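Local atomic coordinates of putative ubiquinone biosynthesis protein (Nostoc punctiforme, PDB entry 3MSQ), a protein that belongs to the Coq4 family and probably takes part in the biosynthesis of coenzyme Q (ubiquinone). Residues A[67-72]-A[112-117]; A[75-80]-A[91-96]; A[147-152]-A[196-201]. All blocks are in the same frame, centred on the assembly; numbering follows the deposited sequence.

Contact 1 (A[67-72]-A[112-117]); sequences SERWLP and VDDISY
The phenol of Tyr117 donates to the backbone carbonyl of Trp70, with Tyr117 OH 2.8 Å from Trp70 O. The bond lies in the carbonyl plane and on a lone pair, at a C=O...O angle of 129°, and the acceptor sits at the ring edge. Over one face of the same ring comes Arg69, whose CA makes a CH-pi contact 4.0 Å from the Tyr117 centroid. A bend at chi2 (-85°) keeps the arginine chain over the ring, Arg69 CD lying 3.5 Å from Tyr117 CG; the guanidinium runs on past Tyr117 CB, with Asp113 O over one of its faces. The chain leaves helix 60-68 at Arg69, which has positive phi (56°), and the contact ties this helix exit to the first turn of helix 114-133. That turn is N-capped by Asp113, whose OD1 accepts from Ser116 N at 3.0 Å and also from Ser116 OG. At the far end of Arg69, NH2 makes a long salt bridge to Asp114 OD1 (3.8 Å), with carboxylate and guanidinium nearly perpendicular; Asp114 OD2 has a salt bridge with Lys57. A phenylalanine in place of Tyr117 would probably leave the Trp70 carbonyl without its hydroxyl donor. Phe66 meets the tyrosine ring edge-to-face.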
loop_
_atom_site.group_PDB
_atom_site.type_symbol
_atom_site.label_atom_id
_atom_site.label_comp_id
_atom_site.label_asym_id
_atom_site.label_seq_id
_atom_site.Cartn_x
_atom_site.Cartn_y
_atom_site.Cartn_z
ATOM N N SER A 67 7.337 -29.177 -23.163
ATOM C CA SER A 67 8.328 -29.710 -24.127
ATOM C C SER A 67 8.091 -29.185 -25.531
ATOM O O SER A 67 9.059 -28.814 -26.195
ATOM C CB SER A 67 8.297 -31.236 -24.164
ATOM O OG SER A 67 8.455 -31.753 -22.858
ATOM N N GLU A 68 6.809 -29.157 -25.975
ATOM C CA GLU A 68 6.405 -28.678 -27.297
ATOM C C GLU A 68 6.253 -27.144 -27.360
ATOM O O GLU A 68 6.240 -26.583 -28.465
ATOM C CB GLU A 68 5.044 -29.262 -27.680
ATOM C CG GLU A 68 4.909 -30.769 -27.722
ATOM C CD GLU A 68 3.482 -31.173 -28.052
ATOM O OE1 GLU A 68 2.800 -30.428 -28.799
ATOM O OE2 GLU A 68 3.036 -32.224 -27.537
ATOM N N ARG A 69 6.064 -26.481 -26.187
ATOM C CA ARG A 69 5.748 -25.050 -26.047
ATOM C C ARG A 69 4.496 -24.802 -26.869
ATOM O O ARG A 69 4.423 -23.881 -27.686
ATOM C CB ARG A 69 6.911 -24.123 -26.411
ATOM C CG ARG A 69 8.126 -24.288 -25.511
ATOM C CD ARG A 69 8.005 -23.458 -24.261
ATOM N NE ARG A 69 9.237 -23.380 -23.473
ATOM C CZ ARG A 69 10.197 -22.481 -23.671
ATOM N NH1 ARG A 69 10.115 -21.621 -24.679
ATOM N NH2 ARG A 69 11.262 -22.456 -22.881
ATOM N N TRP A 70 3.529 -25.720 -26.683
ATOM C CA TRP A 70 2.240 -25.796 -27.347
ATOM C C TRP A 70 1.399 -24.580 -27.064
ATOM O O TRP A 70 1.215 -24.207 -25.898
ATOM C CB TRP A 70 1.478 -27.073 -26.910
ATOM C CG TRP A 70 0.151 -27.234 -27.598
ATOM C CD1 TRP A 70 -0.080 -27.868 -28.781
ATOM C CD2 TRP A 70 -1.105 -26.656 -27.201
ATOM N NE1 TRP A 70 -1.408 -27.735 -29.141
ATOM C CE2 TRP A 70 -2.053 -26.987 -28.194
ATOM C CE3 TRP A 70 -1.524 -25.885 -26.099
ATOM C CZ2 TRP A 70 -3.383 -26.582 -28.118
ATOM C CZ3 TRP A 70 -2.843 -25.480 -26.029
ATOM C CH2 TRP A 70 -3.757 -25.829 -27.031
ATOM N N LEU A 71 0.818 -24.006 -28.123
ATOM C CA LEU A 71 -0.119 -22.885 -28.016
ATOM C C LEU A 71 -1.234 -23.154 -29.017
ATOM O O LEU A 71 -0.967 -23.793 -30.025
ATOM C CB LEU A 71 0.571 -21.538 -28.264
ATOM C CG LEU A 71 1.510 -21.040 -27.160
ATOM C CD1 LEU A 71 2.324 -19.879 -27.642
ATOM C CD2 LEU A 71 0.753 -20.696 -25.883
ATOM N N PRO A 72 -2.495 -22.769 -28.749
ATOM C CA PRO A 72 -3.579 -23.121 -29.673
ATOM C C PRO A 72 -3.509 -22.443 -31.043
ATOM O O PRO A 72 -3.096 -21.290 -31.161
ATOM C CB PRO A 72 -4.840 -22.750 -28.893
ATOM C CG PRO A 72 -4.404 -21.699 -27.969
ATOM C CD PRO A 72 -3.011 -22.030 -27.581
ATOM N N VAL A 112 10.077 -16.926 -24.177
ATOM C CA VAL A 112 11.515 -16.912 -23.968
ATOM C C VAL A 112 11.990 -17.983 -22.968
ATOM O O VAL A 112 13.138 -18.419 -23.043
ATOM C CB VAL A 112 11.895 -15.440 -23.603
ATOM C CG1 VAL A 112 13.046 -15.333 -22.603
ATOM C CG2 VAL A 112 12.165 -14.618 -24.859
ATOM N N ASP A 113 11.097 -18.416 -22.055
ATOM C CA ASP A 113 11.377 -19.419 -21.015
ATOM C C ASP A 113 10.100 -20.108 -20.541
ATOM O O ASP A 113 9.041 -19.868 -21.129
ATOM C CB ASP A 113 12.162 -18.785 -19.845
ATOM C CG ASP A 113 11.440 -17.747 -18.987
ATOM O OD1 ASP A 113 10.379 -17.240 -19.421
ATOM O OD2 ASP A 113 11.943 -17.438 -17.888
ATOM N N ASP A 114 10.178 -20.954 -19.487
ATOM C CA ASP A 114 8.983 -21.655 -19.008
ATOM C C ASP A 114 7.937 -20.736 -18.376
ATOM O O ASP A 114 6.741 -21.004 -18.546
ATOM C CB ASP A 114 9.320 -22.825 -18.084
ATOM C CG ASP A 114 10.168 -23.966 -18.651
ATOM O OD1 ASP A 114 9.993 -24.316 -19.869
ATOM O OD2 ASP A 114 10.907 -24.599 -17.854
ATOM N N ILE A 115 8.365 -19.658 -17.654
ATOM C CA ILE A 115 7.432 -18.691 -17.043
ATOM C C ILE A 115 6.667 -17.879 -18.133
ATOM O O ILE A 115 5.439 -17.773 -18.061
ATOM C CB ILE A 115 8.146 -17.808 -15.987
ATOM C CG1 ILE A 115 8.444 -18.636 -14.725
ATOM C CG2 ILE A 115 7.355 -16.528 -15.667
ATOM C CD1 ILE A 115 9.498 -18.043 -13.781
ATOM N N SER A 116 7.388 -17.362 -19.166
ATOM C CA SER A 116 6.739 -16.653 -20.270
ATOM C C SER A 116 5.876 -17.632 -21.080
ATOM O O SER A 116 4.808 -17.252 -21.573
ATOM C CB SER A 116 7.743 -15.903 -21.139
ATOM O OG SER A 116 8.851 -16.708 -21.490
ATOM N N TYR A 117 6.301 -18.915 -21.139
ATOM C CA TYR A 117 5.481 -19.924 -21.787
ATOM C C TYR A 117 4.120 -20.131 -21.042
ATOM O O TYR A 117 3.065 -20.056 -21.657
ATOM C CB TYR A 117 6.220 -21.264 -21.955
ATOM C CG TYR A 117 5.258 -22.341 -22.405
ATOM C CD1 TYR A 117 4.515 -22.195 -23.573
ATOM C CD2 TYR A 117 5.007 -23.452 -21.612
ATOM C CE1 TYR A 117 3.544 -23.122 -23.935
ATOM C CE2 TYR A 117 4.081 -24.420 -21.996
ATOM C CZ TYR A 117 3.347 -24.247 -23.159
ATOM O OH TYR A 117 2.401 -25.167 -23.542
#

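Contact 2 (A[75-80]-A[91-96])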
loop_
_atom_site.group_PDB
_atom_site.type_symbol
_atom_site.label_atom_id
_atom_site.label_comp_id
_atom_site.label_asym_id
_atom_site.label_seq_id
_atom_site.Cartn_x
_atom_site.Cartn_y
_atom_site.Cartn_z
ATOM N N PHE A 75 -8.138 -19.436 -34.837
ATOM C CA PHE A 75 -9.505 -19.771 -35.178
ATOM C C PHE A 75 -10.308 -18.558 -35.594
ATOM O O PHE A 75 -10.060 -17.461 -35.094
ATOM C CB PHE A 75 -10.189 -20.462 -33.983
ATOM C CG PHE A 75 -10.106 -19.728 -32.667
ATOM C CD1 PHE A 75 -11.064 -18.781 -32.320
ATOM C CD2 PHE A 75 -9.095 -20.012 -31.757
ATOM C CE1 PHE A 75 -10.997 -18.110 -31.097
ATOM C CE2 PHE A 75 -9.023 -19.331 -30.537
ATOM C CZ PHE A 75 -9.973 -18.379 -30.221
ATOM N N ASN A 76 -11.284 -18.754 -36.485
ATOM C CA ASN A 76 -12.216 -17.697 -36.881
ATOM C C ASN A 76 -13.518 -17.988 -36.099
ATOM O O ASN A 76 -14.087 -19.077 -36.258
ATOM C CB ASN A 76 -12.440 -17.708 -38.403
ATOM C CG ASN A 76 -13.409 -16.679 -38.937
ATOM O OD1 ASN A 76 -13.723 -15.662 -38.300
ATOM N ND2 ASN A 76 -13.889 -16.907 -40.144
ATOM N N LEU A 77 -13.960 -17.049 -35.225
ATOM C CA LEU A 77 -15.178 -17.234 -34.407
ATOM C C LEU A 77 -16.407 -17.651 -35.200
ATOM O O LEU A 77 -17.219 -18.432 -34.696
ATOM C CB LEU A 77 -15.515 -16.001 -33.543
ATOM C CG LEU A 77 -14.769 -15.842 -32.226
ATOM C CD1 LEU A 77 -14.998 -14.465 -31.650
ATOM C CD2 LEU A 77 -15.175 -16.897 -31.199
ATOM N N ASP A 78 -16.538 -17.142 -36.439
ATOM C CA ASP A 78 -17.661 -17.444 -37.330
ATOM C C ASP A 78 -17.682 -18.910 -37.766
ATOM O O ASP A 78 -18.760 -19.492 -37.886
ATOM C CB ASP A 78 -17.661 -16.491 -38.538
ATOM C CG ASP A 78 -17.810 -15.023 -38.159
ATOM O OD1 ASP A 78 -18.892 -14.647 -37.648
ATOM O OD2 ASP A 78 -16.833 -14.254 -38.355
ATOM N N ASP A 79 -16.495 -19.511 -37.970
ATOM C CA ASP A 79 -16.349 -20.917 -38.367
ATOM C C ASP A 79 -16.613 -21.877 -37.208
ATOM O O ASP A 79 -17.121 -22.981 -37.437
ATOM C CB ASP A 79 -14.984 -21.172 -38.993
ATOM C CG ASP A 79 -14.859 -20.581 -40.369
ATOM O OD1 ASP A 79 -15.578 -21.047 -41.285
ATOM O OD2 ASP A 79 -14.070 -19.633 -40.532
ATOM N N LEU A 80 -16.270 -21.450 -35.967
ATOM C CA LEU A 80 -16.511 -22.207 -34.740
ATOM C C LEU A 80 -18.005 -22.287 -34.481
ATOM O O LEU A 80 -18.497 -23.353 -34.111
ATOM C CB LEU A 80 -15.831 -21.544 -33.532
ATOM C CG LEU A 80 -14.324 -21.668 -33.397
ATOM C CD1 LEU A 80 -13.876 -20.998 -32.129
ATOM C CD2 LEU A 80 -13.883 -23.119 -33.390
ATOM N N VAL A 91 -20.481 -23.442 -28.458
ATOM C CA VAL A 91 -20.791 -22.833 -27.159
ATOM C C VAL A 91 -19.942 -21.578 -26.928
ATOM O O VAL A 91 -20.493 -20.531 -26.567
ATOM C CB VAL A 91 -20.702 -23.841 -25.982
ATOM C CG1 VAL A 91 -21.084 -23.183 -24.654
ATOM C CG2 VAL A 91 -21.561 -25.075 -26.236
ATOM N N TYR A 92 -18.607 -21.683 -27.174
ATOM C CA TYR A 92 -17.627 -20.600 -27.011
ATOM C C TYR A 92 -17.945 -19.417 -27.911
ATOM O O TYR A 92 -18.060 -18.300 -27.408
ATOM C CB TYR A 92 -16.188 -21.108 -27.241
ATOM C CG TYR A 92 -15.112 -20.079 -26.953
ATOM C CD1 TYR A 92 -14.996 -19.494 -25.689
ATOM C CD2 TYR A 92 -14.190 -19.707 -27.933
ATOM C CE1 TYR A 92 -14.010 -18.545 -25.416
ATOM C CE2 TYR A 92 -13.192 -18.766 -27.669
ATOM C CZ TYR A 92 -13.104 -18.189 -26.407
ATOM O OH TYR A 92 -12.121 -17.267 -26.123
ATOM N N ALA A 93 -18.131 -19.673 -29.220
ATOM C CA ALA A 93 -18.456 -18.666 -30.225
ATOM C C ALA A 93 -19.784 -17.952 -29.946
ATOM O O ALA A 93 -19.818 -16.721 -29.992
ATOM C CB ALA A 93 -18.464 -19.287 -31.609
ATOM N N ARG A 94 -20.854 -18.709 -29.609
ATOM C CA ARG A 94 -22.182 -18.165 -29.297
ATOM C C ARG A 94 -22.127 -17.153 -28.153
ATOM O O ARG A 94 -22.756 -16.095 -28.255
ATOM C CB ARG A 94 -23.200 -19.282 -28.999
ATOM N N GLU A 95 -21.342 -17.451 -27.096
ATOM C CA GLU A 95 -21.195 -16.538 -25.967
ATOM C C GLU A 95 -20.130 -15.439 -26.143
ATOM O O GLU A 95 -20.132 -14.457 -25.390
ATOM C CB GLU A 95 -21.134 -17.262 -24.618
ATOM C CG GLU A 95 -19.901 -18.104 -24.367
ATOM C CD GLU A 95 -19.845 -18.590 -22.932
ATOM O OE1 GLU A 95 -20.556 -19.574 -22.614
ATOM O OE2 GLU A 95 -19.154 -17.941 -22.110
HETATM N N MSE A 96 -19.249 -15.585 -27.158
HETATM C CA MSE A 96 -18.239 -14.576 -27.499
HETATM C C MSE A 96 -18.925 -13.429 -28.248
HETATM O O MSE A 96 -18.613 -12.258 -28.004
HETATM C CB MSE A 96 -17.113 -15.157 -28.375
HETATM C CG MSE A 96 -15.903 -15.715 -27.593
HETATM SE SE MSE A 96 -15.197 -14.704 -26.043
HETATM C CE MSE A 96 -15.177 -12.811 -26.826
#
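Tyr92 extends its ring from helix 88-98 with CG anti to the backbone N (chi1 -174°), and Phe75 meets it from a chi1 of 52°, which tucks its CG in over its own backbone, flanked by N and C. These torsions bring Phe75 CE1 to 4.1 Å from Tyr92 CE2. The phenylalanine atom approaches the rim of the tyrosine ring, and the two side chains run roughly perpendicular. Leu77 enters beside them: its CD2 is 3.8 Å from CB of Met96, which is modelled as selenomethionine, and 4.1 Å from Ala93 CB. The Leu77 carbonyl oxygen faces the Ala93 methyl, Leu77 O to Ala93 CB 3.4 Å. The CA atoms of Leu77 and Ala93 are 5.5 Å apart, and the residue facing Leu77 there is an alanine.

Two consecutive helices, short helix 77-81 and helix 88-98, are joined by a short loop and pack through apolar side chains, with no hydrogen bond between the two segments. Asn76 occupies the N-cap position of the short helix. Separately, a side-chain bond spans the first turn, Asn76 ND2 donating to Asp79 OD2 at 2.8 Å from above the carboxylate plane. One turn on from Leu77, Leu80 CB lies 4.0 Å from Ala93 CB. Within helix 88-98, Met96 CG sits over the centre of one Tyr92 face, 3.9 Å above its plane. Tyr92 OH hydrogen-bonds Asp127 of helix 114-133, and Trp207 meets Phe75 edge-to-face.

Contact 3 (A[147-152]-A[196-201]); sequences AFFLAQ and GKLIAQ
Phe148 meets Leu198 where its CE1 lies 3.6 Å from Leu198 CD1, the two side chains standing nearly square to each other. The next residue, Phe149, receives the same methyl at its ring edge, with Phe149 CD1 4.1 Å from Leu198 CD1. Further round that edge, Phe149 CZ is 3.7 Å from Ile199 CD1, so that one aromatic rim serves two aliphatic side chains. Both phenylalanines hold CG anti to the backbone N (chi1 -179° and -162°), which sends two consecutive rings toward the loop.

Gln152, at the end of helix 139-152, supplies the polar part. Its primary amide bonds the loop backbone twice. Gln152 OE1 accepts from Leu198 N at 3.0 Å, a nearly straight bond (169° at the hydrogen). Gln152 NE2 donates to Gly196 O at 3.0 Å, from above that carbonyl plane. This pairing sets the amide orientation, because exchanging O and N would put like groups together, and NE2 also donates to Thr194 O. The backbone of Gln152 is engaged too, its O receiving Lys197 NZ at 3.0 Å; the lysine chain bends at chi2 to get there. On the loop side, Leu198 to Gln201 form a type I beta turn, and Gln201 NE2 returns to Lys197 O at 2.8 Å.

This buried contact joins the C-terminal end of helix 139-152 to the loop between helices 177-192 and 211-218. Helix 114-133 borders it through Trp122 and Tyr129, whose rings meet Phe149, while Val190 of helix 177-192 packs on Phe148 and Ser158 of helix 156-172 on Phe149.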
loop_
_atom_site.group_PDB
_atom_site.type_symbol
_atom_site.label_atom_id
_atom_site.label_comp_id
_atom_site.label_asym_id
_atom_site.label_seq_id
_atom_site.Cartn_x
_atom_site.Cartn_y
_atom_site.Cartn_z
ATOM N N ALA A 147 -10.733 -20.756 -8.247
ATOM C CA ALA A 147 -10.755 -21.696 -7.127
ATOM C C ALA A 147 -10.668 -23.110 -7.667
ATOM O O ALA A 147 -9.894 -23.903 -7.138
ATOM C CB ALA A 147 -12.012 -21.491 -6.277
ATOM N N PHE A 148 -11.365 -23.385 -8.782
ATOM C CA PHE A 148 -11.328 -24.668 -9.499
ATOM C C PHE A 148 -9.889 -24.923 -10.012
ATOM O O PHE A 148 -9.370 -26.025 -9.833
ATOM C CB PHE A 148 -12.350 -24.662 -10.671
ATOM C CG PHE A 148 -12.462 -25.929 -11.497
ATOM C CD1 PHE A 148 -11.486 -26.260 -12.433
ATOM C CD2 PHE A 148 -13.587 -26.743 -11.405
ATOM C CE1 PHE A 148 -11.597 -27.426 -13.196
ATOM C CE2 PHE A 148 -13.697 -27.903 -12.179
ATOM C CZ PHE A 148 -12.703 -28.234 -13.071
ATOM N N PHE A 149 -9.242 -23.872 -10.589
ATOM C CA PHE A 149 -7.886 -23.902 -11.148
ATOM C C PHE A 149 -6.800 -24.102 -10.073
ATOM O O PHE A 149 -5.870 -24.907 -10.272
ATOM C CB PHE A 149 -7.631 -22.670 -12.023
ATOM C CG PHE A 149 -6.463 -22.840 -12.963
ATOM C CD1 PHE A 149 -6.546 -23.701 -14.057
ATOM C CD2 PHE A 149 -5.268 -22.160 -12.745
ATOM C CE1 PHE A 149 -5.443 -23.898 -14.904
ATOM C CE2 PHE A 149 -4.170 -22.357 -13.594
ATOM C CZ PHE A 149 -4.271 -23.215 -14.675
ATOM N N LEU A 150 -6.956 -23.407 -8.906
ATOM C CA LEU A 150 -6.071 -23.517 -7.729
ATOM C C LEU A 150 -6.169 -24.939 -7.119
ATOM O O LEU A 150 -5.155 -25.476 -6.661
ATOM C CB LEU A 150 -6.403 -22.413 -6.687
ATOM C CG LEU A 150 -5.491 -22.250 -5.454
ATOM C CD1 LEU A 150 -4.226 -21.524 -5.800
ATOM C CD2 LEU A 150 -6.168 -21.450 -4.385
ATOM N N ALA A 151 -7.374 -25.565 -7.166
ATOM C CA ALA A 151 -7.589 -26.922 -6.650
ATOM C C ALA A 151 -6.842 -27.964 -7.476
ATOM O O ALA A 151 -6.374 -28.946 -6.915
ATOM C CB ALA A 151 -9.075 -27.252 -6.617
ATOM N N GLN A 152 -6.718 -27.732 -8.798
ATOM C CA GLN A 152 -6.082 -28.606 -9.785
ATOM C C GLN A 152 -4.585 -28.387 -9.923
ATOM O O GLN A 152 -3.807 -29.309 -9.703
ATOM C CB GLN A 152 -6.717 -28.364 -11.156
ATOM C CG GLN A 152 -8.059 -29.027 -11.369
ATOM C CD GLN A 152 -8.294 -29.317 -12.822
ATOM O OE1 GLN A 152 -7.882 -28.565 -13.719
ATOM N NE2 GLN A 152 -8.939 -30.428 -13.081
ATOM N N GLY A 196 -8.596 -34.891 -14.581
ATOM C CA GLY A 196 -8.181 -34.325 -15.854
ATOM C C GLY A 196 -7.934 -32.846 -15.719
ATOM O O GLY A 196 -8.881 -32.063 -15.545
ATOM N N LYS A 197 -6.654 -32.462 -15.749
ATOM C CA LYS A 197 -6.228 -31.074 -15.587
ATOM C C LYS A 197 -6.611 -30.230 -16.797
ATOM O O LYS A 197 -6.410 -30.665 -17.926
ATOM C CB LYS A 197 -4.702 -31.000 -15.331
ATOM C CG LYS A 197 -4.159 -31.953 -14.247
ATOM C CD LYS A 197 -4.453 -31.470 -12.846
ATOM C CE LYS A 197 -4.211 -32.537 -11.814
ATOM N NZ LYS A 197 -4.667 -32.097 -10.468
ATOM N N LEU A 198 -7.162 -29.030 -16.557
ATOM C CA LEU A 198 -7.542 -28.078 -17.605
ATOM C C LEU A 198 -6.311 -27.692 -18.422
ATOM O O LEU A 198 -6.328 -27.830 -19.641
ATOM C CB LEU A 198 -8.138 -26.787 -16.989
ATOM C CG LEU A 198 -9.517 -26.855 -16.332
ATOM C CD1 LEU A 198 -9.837 -25.511 -15.674
ATOM C CD2 LEU A 198 -10.611 -27.278 -17.340
ATOM N N ILE A 199 -5.243 -27.230 -17.724
ATOM C CA ILE A 199 -3.958 -26.777 -18.269
ATOM C C ILE A 199 -3.260 -27.804 -19.198
ATOM O O ILE A 199 -2.551 -27.383 -20.120
ATOM C CB ILE A 199 -3.035 -26.221 -17.129
ATOM C CG1 ILE A 199 -1.926 -25.291 -17.636
ATOM C CG2 ILE A 199 -2.475 -27.297 -16.204
ATOM C CD1 ILE A 199 -2.336 -23.833 -17.808
ATOM N N ALA A 200 -3.510 -29.134 -18.985
ATOM C CA ALA A 200 -2.933 -30.253 -19.760
ATOM C C ALA A 200 -3.572 -30.513 -21.129
ATOM O O ALA A 200 -3.005 -31.270 -21.920
ATOM C CB ALA A 200 -2.957 -31.532 -18.928
ATOM N N GLN A 201 -4.738 -29.894 -21.407
ATOM C CA GLN A 201 -5.516 -30.090 -22.639
ATOM C C GLN A 201 -5.076 -29.271 -23.835
ATOM O O GLN A 201 -4.840 -28.060 -23.703
ATOM C CB GLN A 201 -7.025 -29.869 -22.411
ATOM C CG GLN A 201 -7.639 -30.630 -21.237
ATOM C CD GLN A 201 -7.235 -32.076 -21.196
ATOM O OE1 GLN A 201 -7.503 -32.852 -22.113
ATOM N NE2 GLN A 201 -6.612 -32.481 -20.105
#

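How the contacts relate
The segments of contacts 1 and 2 adjoin in the sequence, with contact 2 nested inside the loop that contact 1 closes; their centres are nevertheless about 25 Å apart. Contact 3 comes later in the sequence, its centre about 17 Å from that of contact 1 and about 23 Å from that of contact 2. Contacts 1 and 3 touch directly, Trp70 CZ3 lying 4.0 Å from Gln201 O, whereas contacts 2 and 3 stay about 12 Å apart at their nearest atoms. Helix 114-133 relates all three: contact 1 uses its first turn, and residues farther along it border contacts 2 and 3. In this strand-free fold, contact 3 is centred about 8 Å from the chain centre, against about 16 and 19 Å for contacts 1 and 2.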